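Side-chain contact in SAM-dependent O-methyltransferase (Thermotoga maritima, PDB 1O54), which probably methylates N1 of adenosine 58 in tRNA, with S-adenosyl-L-methionine as methyl donor: residues A105-V110 against E235-L240. Residues are numbered along the deposited sequence; the frame is centred on the assembly and turned at random.
Sequences AMMLDV and EVWESL
The methyl group of Met107 rests where the side chains of Glu235 and Trp237 are joined, and it alone carries the contact from 105-110. The packing is slight. Met107 CE lies 3.8 Å from Trp237 NE1 and 4.0 Å from Trp237 CD1, so it meets the pyrrole side of the indole, approached obliquely. The same carbon makes a van der Waals contact with Glu235 OE1, at 3.9 Å. The methionine crosses both side chains at about a right angle. Its chain is bent at both outer torsions (chi2 -80°, chi3 -84°), which folds the thioether and leaves CE as its foremost atom. Together the two segments bury 74 Å², and their nearest CA atoms, those of Met107 and Glu235, are still 10.5 Å apart.

The contact joins the end of helix 98-107 to strand 234-245 in a class I-like methyltransferase fold. The helix stops in a Schellman motif, with Asp109 at positive phi; Asp109 N and Val110 N hydrogen-bond back to Met106 O and Ala105 O. Strand 263-269 pairs with 235-240 on one side, and Met107 also touches its Phe266. Residues Val236 to Leu240 continue the sheet into an antiparallel strand of the second subunit.

The polar interaction is between two side chains of the same strand, Glu235 and Trp237. Trp237 NE1 donates to Glu235 OE1 at 2.8 Å, and the bond is nearly straight (175°). The acceptor sits in the indole plane, while the donor reaches the anti side of the carboxylate, tilted out of its plane. This bond satisfies the indole N-H and helps hold the ring and the carboxylate in place.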
# COMPACT_ATOMS: atom_id res chain seq x y z
N ALA A 105 11.14 4.78 -17.40
CA ALA A 105 11.66 4.57 -18.76
C ALA A 105 10.55 3.99 -19.69
O ALA A 105 10.43 4.38 -20.86
CB ALA A 105 12.90 3.69 -18.74
N MET A 106 9.69 3.11 -19.18
CA MET A 106 8.62 2.59 -19.97
C MET A 106 7.57 3.65 -20.20
O MET A 106 7.04 3.75 -21.30
CB MET A 106 8.01 1.34 -19.36
CG MET A 106 7.14 0.58 -20.39
SD MET A 106 6.57 -0.98 -19.76
CE MET A 106 5.53 -1.59 -21.18
N MET A 107 7.25 4.43 -19.17
CA MET A 107 6.23 5.52 -19.32
C MET A 107 6.68 6.57 -20.36
O MET A 107 5.81 7.11 -21.10
CB MET A 107 5.91 6.19 -18.00
CG MET A 107 5.15 5.27 -17.02
SD MET A 107 3.41 5.19 -17.41
CE MET A 107 2.88 6.75 -16.50
N LEU A 108 7.99 6.85 -20.38
CA LEU A 108 8.63 7.72 -21.40
C LEU A 108 8.77 7.08 -22.79
O LEU A 108 9.18 7.76 -23.77
CB LEU A 108 10.00 8.19 -20.90
CG LEU A 108 10.01 9.15 -19.72
CD1 LEU A 108 11.40 9.53 -19.33
CD2 LEU A 108 9.20 10.43 -20.03
N ASP A 109 8.39 5.81 -22.90
CA ASP A 109 8.39 5.05 -24.16
C ASP A 109 9.78 5.03 -24.80
O ASP A 109 9.89 5.03 -26.04
CB ASP A 109 7.37 5.61 -25.15
CG ASP A 109 7.02 4.62 -26.25
OD1 ASP A 109 6.82 3.41 -25.98
OD2 ASP A 109 6.91 5.02 -27.42
N VAL A 110 10.82 5.01 -23.97
CA VAL A 110 12.20 5.04 -24.48
C VAL A 110 12.46 3.76 -25.29
O VAL A 110 12.23 2.65 -24.81
CB VAL A 110 13.27 5.24 -23.38
CG1 VAL A 110 14.62 5.37 -23.99
CG2 VAL A 110 12.93 6.43 -22.49
N GLU A 235 0.07 13.24 -15.32
CA GLU A 235 -0.20 12.20 -14.32
C GLU A 235 0.85 12.21 -13.21
O GLU A 235 1.98 12.59 -13.42
CB GLU A 235 -0.18 10.84 -14.95
CG GLU A 235 -1.20 10.65 -16.07
CD GLU A 235 -1.41 9.20 -16.50
OE1 GLU A 235 -0.63 8.29 -16.10
OE2 GLU A 235 -2.35 8.99 -17.31
N VAL A 236 0.41 11.80 -12.02
CA VAL A 236 1.29 11.70 -10.86
C VAL A 236 1.11 10.30 -10.26
O VAL A 236 -0.03 9.90 -9.96
CB VAL A 236 0.93 12.78 -9.81
CG1 VAL A 236 1.77 12.61 -8.55
CG2 VAL A 236 1.04 14.18 -10.35
N TRP A 237 2.21 9.59 -10.07
CA TRP A 237 2.21 8.21 -9.59
C TRP A 237 3.15 8.04 -8.40
O TRP A 237 4.21 8.68 -8.32
CB TRP A 237 2.65 7.25 -10.72
CG TRP A 237 1.64 7.09 -11.76
CD1 TRP A 237 1.51 7.81 -12.94
CD2 TRP A 237 0.56 6.15 -11.75
NE1 TRP A 237 0.41 7.36 -13.64
CE2 TRP A 237 -0.18 6.34 -12.94
CE3 TRP A 237 0.14 5.16 -10.86
CZ2 TRP A 237 -1.31 5.57 -13.26
CZ3 TRP A 237 -0.96 4.38 -11.18
CH2 TRP A 237 -1.69 4.61 -12.35
N GLU A 238 2.78 7.15 -7.49
CA GLU A 238 3.72 6.61 -6.54
C GLU A 238 3.56 5.09 -6.53
O GLU A 238 2.47 4.57 -6.84
CB GLU A 238 3.50 7.16 -5.13
CG GLU A 238 2.38 6.50 -4.39
CD GLU A 238 2.14 7.10 -2.99
OE1 GLU A 238 3.09 7.35 -2.22
OE2 GLU A 238 0.97 7.24 -2.69
N SER A 239 4.62 4.40 -6.17
CA SER A 239 4.52 2.95 -6.04
C SER A 239 5.07 2.49 -4.69
O SER A 239 6.02 3.12 -4.13
CB SER A 239 5.30 2.25 -7.14
OG SER A 239 6.68 2.49 -7.02
N LEU A 240 4.48 1.40 -4.17
CA LEU A 240 4.96 0.69 -3.01
C LEU A 240 5.25 -0.72 -3.46
O LEU A 240 4.37 -1.39 -4.00
CB LEU A 240 3.91 0.65 -1.87